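Local coordinates for LytB (Plasmodium falciparum, PDB 4N7B), which reduces (E)-4-hydroxy-3-methylbut-2-enyl diphosphate to isopentenyl and dimethylallyl diphosphates with an iron-sulfur cluster, the last step of the apicoplast isoprenoid precursor pathway, at residues A[413-416]-A[417-421]. Numbering follows the deposited sequence.
Sequences CYAT and TNRQT. With F3S (Fe3-s4 cluster), chain B.
Ala415 O is gripped twice by Arg419: the backbone N comes to 2.9 Å in the ordinary helical bond, and NH1 curls back to 3.1 Å from the same oxygen. A bend at chi2 (140°) turns the arginine toward the start of the helix, laying NH1 beside Ala415 CB. Glu515 pins this end, taking a salt bridge from Arg419 NH1 and a bond from Asn418 ND2, while Arg419 NE bonds Gly229 O. Asn418 ND2 sits at the edge of the Tyr414 ring, 3.7 Å from CD2, with amide and ring planes nearly perpendicular (81°). One face of that ring lies over Ala415 CB. On another side of the helix Gln420 runs alongside Thr416, NE2 3.4 Å from CG2. Tyr414 OH bonds Lys232 N, and the Gln420 amide holds Leu385 O and Met387 N. At the N-cap, Cys413 SG binds iron FE4 of the 3Fe-4S cluster at 2.3 Å; tucked between backbone N and carbonyl carbon (chi1 72°), the sulfur also accepts from Thr416 N at 3.5 Å. Thiolate and cluster thus sit at the positive end of the helix dipole, which with the N-H...S bond would probably stabilise their negative charge and tune the cluster's potential.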
ATOM      1  N   CYS A 413      -3.663  -7.382  -2.412  1.00 25.27           N
ATOM      2  CA  CYS A 413      -5.020  -6.818  -2.246  1.00 22.17           C
ATOM      3  C   CYS A 413      -5.697  -6.381  -3.560  1.00 26.20           C
ATOM      4  O   CYS A 413      -5.056  -6.222  -4.608  1.00 25.92           O
ATOM      5  CB  CYS A 413      -4.974  -5.626  -1.285  1.00 21.69           C
ATOM      6  SG  CYS A 413      -4.203  -4.154  -1.976  1.00 27.40           S
ATOM      7  N   TYR A 414      -7.005  -6.164  -3.468  1.00 25.10           N
ATOM      8  CA  TYR A 414      -7.834  -5.868  -4.615  1.00 24.87           C
ATOM      9  C   TYR A 414      -7.316  -4.593  -5.292  1.00 23.43           C
ATOM     10  O   TYR A 414      -7.356  -4.471  -6.521  1.00 27.11           O
ATOM     11  CB  TYR A 414      -9.322  -5.716  -4.169  1.00 22.38           C
ATOM     12  CG  TYR A 414      -9.573  -4.386  -3.532  1.00 23.14           C
ATOM     13  CD1 TYR A 414      -9.168  -4.132  -2.222  1.00 22.10           C
ATOM     14  CD2 TYR A 414     -10.142  -3.349  -4.260  1.00 23.38           C
ATOM     15  CE1 TYR A 414      -9.357  -2.883  -1.660  1.00 27.25           C
ATOM     16  CE2 TYR A 414     -10.336  -2.109  -3.705  1.00 28.83           C
ATOM     17  CZ  TYR A 414      -9.944  -1.876  -2.416  1.00 28.98           C
ATOM     18  OH  TYR A 414     -10.138  -0.635  -1.880  1.00 27.28           O
ATOM     19  N   ALA A 415      -6.817  -3.641  -4.499  1.00 22.76           N
ATOM     20  CA  ALA A 415      -6.438  -2.330  -5.050  1.00 19.87           C
ATOM     21  C   ALA A 415      -5.163  -2.421  -5.862  1.00 21.46           C
ATOM     22  O   ALA A 415      -5.039  -1.815  -6.931  1.00 23.94           O
ATOM     23  CB  ALA A 415      -6.288  -1.293  -3.943  1.00 22.21           C
ATOM     24  N   THR A 416      -4.220  -3.205  -5.361  1.00 26.29           N
ATOM     25  CA  THR A 416      -2.952  -3.447  -6.054  1.00 19.48           C
ATOM     26  C   THR A 416      -3.222  -4.196  -7.377  1.00 26.95           C
ATOM     27  O   THR A 416      -2.807  -3.782  -8.472  1.00 23.19           O
ATOM     28  CB  THR A 416      -2.066  -4.250  -5.140  1.00 22.55           C
ATOM     29  OG1 THR A 416      -1.774  -3.463  -3.975  1.00 19.66           O
ATOM     30  CG2 THR A 416      -0.772  -4.656  -5.821  1.00 25.04           C
ATOM     31  N   THR A 417      -3.979  -5.273  -7.271  1.00 24.51           N
ATOM     32  CA  THR A 417      -4.348  -6.074  -8.437  1.00 26.97           C
ATOM     33  C   THR A 417      -5.057  -5.208  -9.486  1.00 27.22           C
ATOM     34  O   THR A 417      -4.729  -5.218 -10.670  1.00 30.07           O
ATOM     35  CB  THR A 417      -5.320  -7.206  -8.015  1.00 22.62           C
ATOM     36  OG1 THR A 417      -4.637  -8.113  -7.155  1.00 34.93           O
ATOM     37  CG2 THR A 417      -5.859  -7.952  -9.226  1.00 27.16           C
ATOM     38  N   ASN A 418      -6.046  -4.460  -9.037  1.00 21.67           N
ATOM     39  CA  ASN A 418      -6.849  -3.676  -9.939  1.00 27.25           C
ATOM     40  C   ASN A 418      -6.045  -2.587 -10.617  1.00 21.99           C
ATOM     41  O   ASN A 418      -6.214  -2.336 -11.812  1.00 20.85           O
ATOM     42  CB  ASN A 418      -8.017  -3.032  -9.193  1.00 24.66           C
ATOM     43  CG  ASN A 418      -9.091  -4.024  -8.798  1.00 26.54           C
ATOM     44  OD1 ASN A 418      -9.093  -5.168  -9.232  1.00 24.62           O
ATOM     45  ND2 ASN A 418     -10.049  -3.561  -7.995  1.00 29.88           N
ATOM     46  N   ARG A 419      -5.207  -1.886  -9.870  1.00 19.26           N
ATOM     47  CA  ARG A 419      -4.464  -0.800 -10.492  1.00 21.55           C
ATOM     48  C   ARG A 419      -3.422  -1.311 -11.497  1.00 25.57           C
ATOM     49  O   ARG A 419      -3.297  -0.737 -12.577  1.00 25.57           O
ATOM     50  CB  ARG A 419      -3.823   0.095  -9.430  1.00 25.80           C
ATOM     51  CG  ARG A 419      -4.811   1.129  -8.900  1.00 26.77           C
ATOM     52  CD  ARG A 419      -4.671   1.325  -7.413  1.00 24.51           C
ATOM     53  NE  ARG A 419      -5.793   2.101  -6.906  1.00 25.23           N
ATOM     54  CZ  ARG A 419      -6.994   1.595  -6.637  1.00 22.57           C
ATOM     55  NH1 ARG A 419      -7.244   0.300  -6.820  1.00 21.22           N
ATOM     56  NH2 ARG A 419      -7.953   2.389  -6.190  1.00 27.69           N
ATOM     57  N   GLN A 420      -2.689  -2.381 -11.164  1.00 20.53           N
ATOM     58  CA  GLN A 420      -1.730  -2.974 -12.108  1.00 22.49           C
ATOM     59  C   GLN A 420      -2.442  -3.557 -13.314  1.00 20.36           C
ATOM     60  O   GLN A 420      -2.018  -3.378 -14.454  1.00 21.72           O
ATOM     61  CB  GLN A 420      -0.897  -4.075 -11.434  1.00 20.13           C
ATOM     62  CG  GLN A 420       0.147  -3.549 -10.470  1.00 25.67           C
ATOM     63  CD  GLN A 420       0.852  -4.656  -9.691  1.00 29.37           C
ATOM     64  OE1 GLN A 420       1.004  -5.776 -10.182  1.00 21.99           O
ATOM     65  NE2 GLN A 420       1.265  -4.350  -8.464  1.00 27.36           N
ATOM     66  N   THR A 421      -3.552  -4.242 -13.074  1.00 23.51           N
ATOM     67  CA  THR A 421      -4.274  -4.891 -14.168  1.00 23.22           C
ATOM     68  C   THR A 421      -4.748  -3.858 -15.208  1.00 28.46           C
ATOM     69  O   THR A 421      -4.601  -4.061 -16.427  1.00 28.88           O
ATOM     70  CB  THR A 421      -5.464  -5.717 -13.649  1.00 24.34           C
ATOM     71  OG1 THR A 421      -4.975  -6.774 -12.808  1.00 27.40           O
ATOM     72  CG2 THR A 421      -6.257  -6.324 -14.821  1.00 29.71           C
TER
HETATM   73 FE1  F3S B 401      -4.795  -0.093   0.274  1.00 26.99          FE
HETATM   74 FE3  F3S B 401      -5.161  -1.973   2.167  1.00 26.63          FE
HETATM   75 FE4  F3S B 401      -4.293  -2.601  -0.297  1.00 26.91          FE
HETATM   76  S1  F3S B 401      -4.127  -0.038   2.361  1.00 24.12           S
HETATM   77  S2  F3S B 401      -3.147  -0.837  -1.026  1.00 27.48           S
HETATM   78  S3  F3S B 401      -6.258  -1.771   0.284  1.00 22.68           S
HETATM   79  S4  F3S B 401      -3.638  -3.485   1.606  1.00 30.32           S